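Penicillin binding protein 2X (Streptococcus thermophilus, PDB 5U47) probably cross-links peptides of adjacent glycan strands in septal peptidoglycan as a transpeptidase, of the kind that beta-lactams inactivate by acylating an essential serine. Local coordinates at residues E177-S182 with G387-S392; N284-A289 with V414-M419; F149-L154 with Y267-L272. The protein carries 1 engineered substitution. All coordinates share one frame; numbering follows the deposited sequence.

Interaction 1 of 3, residues E177-S182 with G387-S392; sequences ERSLNS and GMVGES
This is a buried contact with a polar centre and an apolar surround, in which the side chain of S179, in the last turn of helix 175-179, meets the backbone of M388 and V389 in an irregular loop. It joins the dimerisation-family part of the chain to the transpeptidase-family part. V389 N donates to S179 OG over 2.9 Å, and the bond is nearly straight at 168°. A water bridges the same two residues, donating to S179 OG at 2.8 Å and to V389 O at 2.8 Å, so the hydroxyl is tied to both backbone polar groups of one valine. S179 OG is turned beside its own backbone N (chi1 -61°), where it also hydrogen-bonds to G175 O one helical turn back. A serine suits the place because a single small hydroxyl can serve carbonyl, amide and water together.

The M388 side chain starts away from the helix, but its bend at chi2 brings SD back to 3.9 Å from S179 CB. V389 points its CB at the helix; its packing on R178 is less certain, since both have a second conformer. G387 takes up a phi of 136°, a backbone that only glycine takes easily, with no side chain to crowd the preceding carbonyl oxygen. G387 O lies 3.7 Å from S179 CB and is bound by Q611 NE2 of helix 602-611. L180 and V389 also touch that helix, in the first PASTA region, which makes this a three-way junction.

With three partners around one buried hydroxyl, its rotation is probably fixed, and at this contact the two regions are held by directional hydrogen bonds and apolar packing, with no salt bridge.

Interaction 2 of 3, residues N284-A289 with V414-M419; sequences NRLYEA and VTQVQM
R285 O is gripped by two groups, the side-chain amide of Q416 and a water. Q416 NE2 reaches R285 O over 3.1 Å, coming from above the carbonyl plane, while the oxygen lies almost in the plane of the glutamine amide. The water donates to R285 O at 2.7 Å and to A289 O, and accepts from Q416 N at 2.8 Å, so it links both ends of the loop 284-289 to the start of helix 416-427. Glutamine suits this place because CG stands opposite the backbone N (chi1 176°) and the chain runs straight on beyond it, reaching the loop, while OE1 bonds to T249 OG1 on strand 245-252. L286 CD1 lies 3.8 Å from Q416 CD.

One residue on, V417 N donates to L286 O at 2.9 Å, a bond bent to 136° at the hydrogen. The branched side chain of V417 lies beside this bond, CB 3.4 Å from L286 O, and its CG1 packs on Y287 CB. T415 turns its methyl CG2 toward the loop, 3.6 Å from A289 O, and a CA-H...O contact from T415 CA falls on the same oxygen.

N284 helps to shape the loop. Its OD1 accepts from L286 N in an Asx turn, its backbone O takes E288 N and A289 N from opposite faces, and E288 OE1 accepts from N284 N.

T415 and Q418 form a capping box, T415 OG1 accepting from Q418 N at 3.2 Å and Q418 OE1 from T415 N. The first-turn N-H groups are thus met in succession by water, loop carbonyl and threonine. This is a classic capped helix N terminus, set against the transpeptidase loop that leads to helix 297-308, at whose start an SxxK pattern probably marks the active-site serine region.

Interaction 3 of 3, residues F149-L154 with Y267-L272; sequences FASEFL and YNSDTL
F149 approaches the loop 267-272 through its backbone, F149 O lying 4.3 Å from S269 OG, while its ring leads off into the core. S151, first residue of the short helix 151-154, carries most of the contact. Its OG donates to Y267 O over a short 2.6 Å, and it is placed there by turning beside its own backbone N (chi1 -66°). S269 OG is 2.7 Å from S151 OG, and F149 N adds a weak bond to the same hydroxyl. S151 CB stands over the centre of one face of the Y267 ring, 3.9 Å from its centroid, a CH-pi contact; serine suits the place because its small CB can sit on the ring while its OG meets the loop carbonyl. A water accepts from Y267 OH and S269 OG and donates to S151 O over a long 3.3 Å.

E152 follows at the ring's edge, its OE2 3.3 Å from Y267 CD1 with the carboxylate and ring planes 77° apart. OE2 bonds to Y280 OH and OE1 to T266 OG1. In the loop itself, N268 OD1 accepts from D270 N, an Asx turn, and also from T271 N, an Asx motif, which together hold the loop's bend.

Around this meeting, F149 packs on helix 224-241, F153 on strand 258-264 and L154 on strand 42-55, while the backbone of F153 bonds to L176.

From the N terminus, 149-154 comes first, followed by 177-182; the partner of the former, 267-272, then closes interaction 3 while interaction 1 is still open. The segment 284-289 opens interaction 2 before 387-392 closes interaction 1, and 414-419 closes interaction 2 last. Interaction 1 therefore crosses both others, whereas 3 and 2 follow in series. Interactions 1 and 3 each join the dimerisation-family region to the transpeptidase region, and interaction 2 lies within the latter. Direct bonds connect them: E177 N with L154 O between 1 and 3, and S392 N with Y287 O between 1 and 2. M388 also packs on F153.

Interaction 1 of 3, residues E177-S182 with G387-S392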
loop_
_atom_site.group_PDB
_atom_site.type_symbol
_atom_site.label_atom_id
_atom_site.label_comp_id
_atom_site.label_asym_id
_atom_site.label_seq_id
_atom_site.Cartn_x
_atom_site.Cartn_y
_atom_site.Cartn_z
ATOM N N GLU A 177 0.678 8.707 -4.141
ATOM C CA GLU A 177 0.664 10.145 -4.472
ATOM C C GLU A 177 -0.697 10.750 -4.163
ATOM O O GLU A 177 -0.785 11.833 -3.535
ATOM C CB GLU A 177 1.007 10.354 -5.949
ATOM C CG GLU A 177 2.465 10.088 -6.291
ATOM C CD GLU A 177 3.413 11.260 -6.006
ATOM O OE1 GLU A 177 3.115 12.144 -5.168
ATOM O OE2 GLU A 177 4.482 11.297 -6.651
ATOM N N ARG A 178 -1.762 10.061 -4.570
ATOM C CA ARG A 178 -3.114 10.549 -4.293
ATOM C C ARG A 178 -3.473 10.346 -2.828
ATOM O O ARG A 178 -3.990 11.254 -2.188
ATOM C CB ARG A 178 -4.158 9.855 -5.157
ATOM C CG ARG A 178 -5.555 10.438 -4.957
ATOM C CD ARG A 178 -6.619 9.719 -5.762
ATOM N NE ARG A 178 -7.899 10.419 -5.692
ATOM C CZ ARG A 178 -8.985 10.059 -6.362
ATOM N NH1 ARG A 178 -8.950 8.994 -7.151
ATOM N NH2 ARG A 178 -10.104 10.766 -6.242
ATOM N N SER A 179 -3.181 9.161 -2.292
ATOM C CA SER A 179 -3.533 8.861 -0.894
ATOM C C SER A 179 -2.948 9.825 0.153
ATOM O O SER A 179 -3.646 10.230 1.076
ATOM C CB SER A 179 -3.198 7.405 -0.556
ATOM O OG SER A 179 -3.933 6.524 -1.392
ATOM N N LEU A 180 -1.682 10.195 -0.011
ATOM C CA LEU A 180 -0.993 11.083 0.944
ATOM C C LEU A 180 -0.881 12.512 0.419
ATOM O O LEU A 180 -0.011 13.289 0.838
ATOM C CB LEU A 180 0.403 10.551 1.245
ATOM C CG LEU A 180 0.490 9.110 1.744
ATOM C CD1 LEU A 180 1.882 8.858 2.297
ATOM C CD2 LEU A 180 -0.536 8.783 2.800
ATOM N N ASN A 181 -1.776 12.863 -0.485
ATOM C CA ASN A 181 -1.717 14.165 -1.116
ATOM C C ASN A 181 -1.739 15.317 -0.106
ATOM O O ASN A 181 -1.067 16.312 -0.322
ATOM C CB ASN A 181 -2.871 14.328 -2.096
ATOM C CG ASN A 181 -2.574 15.333 -3.165
ATOM O OD1 ASN A 181 -1.721 15.104 -4.010
ATOM N ND2 ASN A 181 -3.301 16.461 -3.150
ATOM N N SER A 182 -2.479 15.172 0.991
ATOM C CA SER A 182 -2.558 16.245 1.987
ATOM C C SER A 182 -1.208 16.493 2.626
ATOM O O SER A 182 -0.807 17.638 2.778
ATOM C CB SER A 182 -3.601 15.956 3.060
ATOM O OG SER A 182 -4.887 15.898 2.486
ATOM N N GLY A 387 -4.230 3.181 5.017
ATOM C CA GLY A 387 -3.761 4.475 4.585
ATOM C C GLY A 387 -4.049 4.841 3.154
ATOM O O GLY A 387 -3.953 6.001 2.801
ATOM N N MET A 388 -4.390 3.867 2.327
ATOM C CA MET A 388 -4.650 4.157 0.929
ATOM C C MET A 388 -6.105 4.519 0.704
ATOM O O MET A 388 -6.986 4.027 1.421
ATOM C CB MET A 388 -4.337 2.948 0.052
ATOM C CG MET A 388 -2.884 2.566 -0.010
ATOM S SD MET A 388 -1.842 3.771 -0.872
ATOM C CE MET A 388 -0.297 2.865 -0.943
ATOM N N VAL A 389 -6.369 5.392 -0.266
ATOM C CA VAL A 389 -7.752 5.711 -0.621
ATOM C C VAL A 389 -8.180 4.737 -1.716
ATOM O O VAL A 389 -7.351 4.274 -2.504
ATOM C CB VAL A 389 -7.942 7.176 -1.062
ATOM C CG1 VAL A 389 -7.519 8.115 0.066
ATOM C CG2 VAL A 389 -7.181 7.471 -2.340
ATOM N N GLY A 390 -9.478 4.437 -1.752
ATOM C CA GLY A 390 -10.069 3.472 -2.708
ATOM C C GLY A 390 -9.873 1.999 -2.361
ATOM O O GLY A 390 -9.839 1.140 -3.243
ATOM N N GLU A 391 -9.706 1.691 -1.084
ATOM C CA GLU A 391 -9.537 0.298 -0.681
ATOM C C GLU A 391 -10.897 -0.414 -0.708
ATOM O O GLU A 391 -11.893 0.164 -0.304
ATOM C CB GLU A 391 -8.954 0.227 0.731
ATOM C CG GLU A 391 -8.691 -1.185 1.223
ATOM C CD GLU A 391 -8.242 -1.257 2.672
ATOM O OE1 GLU A 391 -8.399 -0.241 3.420
ATOM O OE2 GLU A 391 -7.769 -2.355 3.069
ATOM N N SER A 392 -10.918 -1.669 -1.163
ATOM C CA SER A 392 -12.149 -2.477 -1.184
ATOM C C SER A 392 -12.284 -3.205 0.150
ATOM O O SER A 392 -11.282 -3.380 0.878
ATOM C CB SER A 392 -12.114 -3.478 -2.334
ATOM O OG SER A 392 -12.036 -2.802 -3.567
HETATM O O HOH W 1 -4.828 4.884 -3.454
#

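Interaction 2 of 3, residues N284-A289 with V414-M419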
loop_
_atom_site.group_PDB
_atom_site.type_symbol
_atom_site.label_atom_id
_atom_site.label_comp_id
_atom_site.label_asym_id
_atom_site.label_seq_id
_atom_site.Cartn_x
_atom_site.Cartn_y
_atom_site.Cartn_z
ATOM N N ASN A 284 -5.659 -1.771 -8.703
ATOM C CA ASN A 284 -4.542 -1.971 -7.777
ATOM C C ASN A 284 -4.709 -3.327 -7.106
ATOM O O ASN A 284 -5.711 -3.580 -6.422
ATOM C CB ASN A 284 -4.456 -0.831 -6.762
ATOM C CG ASN A 284 -3.191 -0.892 -5.930
ATOM O OD1 ASN A 284 -3.011 -1.819 -5.128
ATOM N ND2 ASN A 284 -2.307 0.090 -6.110
ATOM N N ARG A 285 -3.728 -4.204 -7.300
ATOM C CA ARG A 285 -3.829 -5.547 -6.752
ATOM C C ARG A 285 -3.538 -5.680 -5.279
ATOM O O ARG A 285 -3.800 -6.732 -4.727
ATOM C CB ARG A 285 -2.923 -6.521 -7.478
ATOM C CG ARG A 285 -3.033 -6.450 -8.974
ATOM C CD ARG A 285 -3.134 -7.840 -9.568
ATOM N NE ARG A 285 -4.534 -8.222 -9.589
ATOM C CZ ARG A 285 -5.404 -7.825 -10.513
ATOM N NH1 ARG A 285 -5.028 -7.017 -11.499
ATOM N NH2 ARG A 285 -6.658 -8.232 -10.443
ATOM N N LEU A 286 -2.970 -4.647 -4.651
ATOM C CA LEU A 286 -2.711 -4.724 -3.228
ATOM C C LEU A 286 -3.981 -4.469 -2.414
ATOM O O LEU A 286 -4.237 -5.170 -1.437
ATOM C CB LEU A 286 -1.622 -3.728 -2.814
ATOM C CG LEU A 286 -1.248 -3.699 -1.328
ATOM C CD1 LEU A 286 -0.799 -5.072 -0.816
ATOM C CD2 LEU A 286 -0.185 -2.666 -1.086
ATOM N N TYR A 287 -4.771 -3.474 -2.802
ATOM C CA TYR A 287 -5.928 -3.106 -1.975
ATOM C C TYR A 287 -7.268 -2.831 -2.655
ATOM O O TYR A 287 -8.252 -2.569 -1.952
ATOM C CB TYR A 287 -5.551 -1.886 -1.091
ATOM C CG TYR A 287 -5.079 -0.714 -1.883
ATOM C CD1 TYR A 287 -5.978 0.184 -2.437
ATOM C CD2 TYR A 287 -3.725 -0.514 -2.113
ATOM C CE1 TYR A 287 -5.543 1.273 -3.187
ATOM C CE2 TYR A 287 -3.284 0.554 -2.857
ATOM C CZ TYR A 287 -4.208 1.452 -3.386
ATOM O OH TYR A 287 -3.770 2.497 -4.151
ATOM N N GLU A 288 -7.327 -2.879 -3.984
ATOM C CA GLU A 288 -8.584 -2.628 -4.698
ATOM C C GLU A 288 -9.223 -3.899 -5.199
ATOM O O GLU A 288 -10.419 -4.117 -4.997
ATOM C CB GLU A 288 -8.374 -1.674 -5.875
ATOM C CG GLU A 288 -8.009 -0.272 -5.460
ATOM C CD GLU A 288 -7.903 0.675 -6.630
ATOM O OE1 GLU A 288 -7.736 0.187 -7.774
ATOM O OE2 GLU A 288 -7.978 1.906 -6.393
ATOM N N ALA A 289 -8.431 -4.730 -5.871
ATOM C CA ALA A 289 -8.942 -5.986 -6.431
ATOM C C ALA A 289 -9.554 -6.902 -5.355
ATOM O O ALA A 289 -8.954 -7.100 -4.310
ATOM C CB ALA A 289 -7.819 -6.742 -7.141
ATOM N N VAL A 414 -11.777 -11.447 -0.874
ATOM C CA VAL A 414 -10.785 -10.697 -0.088
ATOM C C VAL A 414 -9.944 -9.784 -0.975
ATOM O O VAL A 414 -10.009 -9.872 -2.206
ATOM C CB VAL A 414 -9.788 -11.662 0.599
ATOM C CG1 VAL A 414 -10.518 -12.696 1.438
ATOM C CG2 VAL A 414 -8.869 -12.357 -0.416
ATOM N N THR A 415 -9.161 -8.910 -0.341
ATOM C CA THR A 415 -8.153 -8.128 -1.016
ATOM C C THR A 415 -6.826 -8.722 -0.567
ATOM O O THR A 415 -6.745 -9.420 0.458
ATOM C CB THR A 415 -8.152 -6.644 -0.607
ATOM O OG1 THR A 415 -7.938 -6.546 0.802
ATOM C CG2 THR A 415 -9.457 -6.016 -0.948
ATOM N N GLN A 416 -5.774 -8.440 -1.327
ATOM C CA GLN A 416 -4.443 -8.935 -0.994
ATOM C C GLN A 416 -4.033 -8.454 0.387
ATOM O O GLN A 416 -3.472 -9.223 1.189
ATOM C CB GLN A 416 -3.397 -8.468 -2.030
ATOM C CG GLN A 416 -1.985 -8.914 -1.616
ATOM C CD GLN A 416 -0.858 -8.480 -2.514
ATOM O OE1 GLN A 416 0.305 -8.721 -2.178
ATOM N NE2 GLN A 416 -1.166 -7.815 -3.629
ATOM N N VAL A 417 -4.307 -7.183 0.673
ATOM C CA VAL A 417 -3.900 -6.623 1.962
ATOM C C VAL A 417 -4.656 -7.282 3.145
ATOM O O VAL A 417 -4.097 -7.394 4.226
ATOM C CB VAL A 417 -3.917 -5.090 1.953
ATOM C CG1 VAL A 417 -5.353 -4.562 1.879
ATOM C CG2 VAL A 417 -3.150 -4.533 3.148
ATOM N N GLN A 418 -5.898 -7.738 2.937
ATOM C CA GLN A 418 -6.615 -8.505 3.987
ATOM C C GLN A 418 -5.911 -9.847 4.251
ATOM O O GLN A 418 -5.764 -10.281 5.405
ATOM C CB GLN A 418 -8.073 -8.726 3.617
ATOM C CG GLN A 418 -8.918 -7.476 3.739
ATOM C CD GLN A 418 -10.336 -7.687 3.282
ATOM O OE1 GLN A 418 -10.580 -8.386 2.292
ATOM N NE2 GLN A 418 -11.285 -7.054 3.976
ATOM N N MET A 419 -5.440 -10.490 3.179
ATOM C CA MET A 419 -4.699 -11.724 3.348
ATOM C C MET A 419 -3.398 -11.473 4.103
ATOM O O MET A 419 -3.045 -12.229 4.997
ATOM C CB MET A 419 -4.419 -12.405 2.001
ATOM C CG MET A 419 -5.680 -12.897 1.286
ATOM S SD MET A 419 -6.658 -14.080 2.245
ATOM C CE MET A 419 -5.537 -15.465 2.395
HETATM O O HOH W 2 -6.277 -6.798 -3.594
#

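Interaction 3 of 3, residues F149-L154 with Y267-L272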
loop_
_atom_site.group_PDB
_atom_site.type_symbol
_atom_site.label_atom_id
_atom_site.label_comp_id
_atom_site.label_asym_id
_atom_site.label_seq_id
_atom_site.Cartn_x
_atom_site.Cartn_y
_atom_site.Cartn_z
ATOM N N PHE A 149 9.227 0.424 -11.057
ATOM C CA PHE A 149 9.557 0.166 -9.663
ATOM C C PHE A 149 8.344 0.522 -8.825
ATOM O O PHE A 149 8.005 1.700 -8.700
ATOM C CB PHE A 149 10.762 1.073 -9.305
ATOM C CG PHE A 149 11.218 1.015 -7.863
ATOM C CD1 PHE A 149 10.525 1.680 -6.867
ATOM C CD2 PHE A 149 12.397 0.363 -7.526
ATOM C CE1 PHE A 149 10.958 1.638 -5.545
ATOM C CE2 PHE A 149 12.851 0.330 -6.219
ATOM C CZ PHE A 149 12.135 0.982 -5.230
ATOM N N ALA A 150 7.683 -0.494 -8.265
ATOM C CA ALA A 150 6.464 -0.310 -7.430
ATOM C C ALA A 150 5.565 0.758 -8.010
ATOM O O ALA A 150 5.020 1.594 -7.286
ATOM C CB ALA A 150 6.868 0.074 -6.035
ATOM N N SER A 151 5.375 0.706 -9.314
ATOM C CA SER A 151 4.677 1.789 -9.999
ATOM C C SER A 151 3.244 1.998 -9.558
ATOM O O SER A 151 2.846 3.130 -9.223
ATOM C CB SER A 151 4.784 1.611 -11.516
ATOM O OG SER A 151 6.134 1.763 -11.915
ATOM N N GLU A 152 2.465 0.923 -9.547
ATOM C CA GLU A 152 1.085 1.031 -9.086
ATOM C C GLU A 152 1.001 1.477 -7.611
ATOM O O GLU A 152 0.121 2.245 -7.245
ATOM C CB GLU A 152 0.303 -0.267 -9.345
ATOM C CG GLU A 152 -0.010 -0.487 -10.825
ATOM C CD GLU A 152 1.161 -0.936 -11.692
ATOM O OE1 GLU A 152 2.292 -1.279 -11.189
ATOM O OE2 GLU A 152 0.932 -0.958 -12.920
ATOM N N PHE A 153 1.929 1.014 -6.787
ATOM C CA PHE A 153 1.948 1.443 -5.383
ATOM C C PHE A 153 2.187 2.968 -5.242
ATOM O O PHE A 153 1.441 3.667 -4.525
ATOM C CB PHE A 153 2.999 0.653 -4.638
ATOM C CG PHE A 153 3.313 1.187 -3.272
ATOM C CD1 PHE A 153 2.473 0.925 -2.198
ATOM C CD2 PHE A 153 4.460 1.940 -3.064
ATOM C CE1 PHE A 153 2.780 1.412 -0.934
ATOM C CE2 PHE A 153 4.783 2.421 -1.794
ATOM C CZ PHE A 153 3.936 2.154 -0.734
ATOM N N LEU A 154 3.210 3.466 -5.932
ATOM C CA LEU A 154 3.557 4.891 -5.866
ATOM C C LEU A 154 2.493 5.786 -6.459
ATOM O O LEU A 154 2.179 6.825 -5.905
ATOM C CB LEU A 154 4.882 5.164 -6.584
ATOM C CG LEU A 154 6.133 4.558 -5.969
ATOM C CD1 LEU A 154 7.323 4.767 -6.892
ATOM C CD2 LEU A 154 6.396 5.150 -4.598
ATOM N N TYR A 267 3.913 -0.516 -15.405
ATOM C CA TYR A 267 4.395 0.548 -16.279
ATOM C C TYR A 267 5.622 1.242 -15.681
ATOM O O TYR A 267 5.911 1.123 -14.475
ATOM C CB TYR A 267 3.286 1.596 -16.528
ATOM C CG TYR A 267 2.834 2.376 -15.300
ATOM C CD1 TYR A 267 1.861 1.872 -14.447
ATOM C CD2 TYR A 267 3.359 3.640 -15.012
ATOM C CE1 TYR A 267 1.441 2.586 -13.319
ATOM C CE2 TYR A 267 2.942 4.364 -13.908
ATOM C CZ TYR A 267 1.970 3.829 -13.063
ATOM O OH TYR A 267 1.547 4.539 -11.957
ATOM N N ASN A 268 6.336 1.967 -16.530
ATOM C CA ASN A 268 7.470 2.792 -16.080
ATOM C C ASN A 268 6.884 4.068 -15.484
ATOM O O ASN A 268 6.216 4.837 -16.192
ATOM C CB ASN A 268 8.394 3.106 -17.244
ATOM C CG ASN A 268 9.624 3.889 -16.820
ATOM O OD1 ASN A 268 9.527 4.902 -16.111
ATOM N ND2 ASN A 268 10.791 3.421 -17.253
ATOM N N SER A 269 7.122 4.301 -14.191
ATOM C CA SER A 269 6.559 5.486 -13.507
ATOM C C SER A 269 7.024 6.844 -14.024
ATOM O O SER A 269 6.277 7.844 -13.914
ATOM C CB SER A 269 6.820 5.417 -11.992
ATOM O OG SER A 269 6.072 4.374 -11.396
ATOM N N ASP A 270 8.233 6.901 -14.571
ATOM C CA ASP A 270 8.790 8.161 -15.048
ATOM C C ASP A 270 8.277 8.506 -16.451
ATOM O O ASP A 270 8.036 9.653 -16.729
ATOM C CB ASP A 270 10.318 8.097 -15.061
ATOM C CG ASP A 270 10.983 9.494 -15.014
ATOM O OD1 ASP A 270 10.588 10.359 -14.186
ATOM O OD2 ASP A 270 11.940 9.715 -15.777
ATOM N N THR A 271 8.097 7.505 -17.305
ATOM C CA THR A 271 7.678 7.717 -18.703
ATOM C C THR A 271 6.249 7.278 -19.069
ATOM O O THR A 271 5.768 7.597 -20.152
ATOM C CB THR A 271 8.619 6.954 -19.644
ATOM O OG1 THR A 271 8.386 5.549 -19.529
ATOM C CG2 THR A 271 10.070 7.255 -19.310
ATOM N N LEU A 272 5.600 6.545 -18.169
ATOM C CA LEU A 272 4.247 5.988 -18.366
ATOM C C LEU A 272 4.185 4.864 -19.398
ATOM O O LEU A 272 3.107 4.348 -19.684
ATOM C CB LEU A 272 3.209 7.069 -18.681
ATOM C CG LEU A 272 3.084 8.181 -17.635
ATOM C CD1 LEU A 272 2.010 9.175 -18.050
ATOM C CD2 LEU A 272 2.764 7.605 -16.267
HETATM O O HOH W 3 3.743 5.744 -10.992
#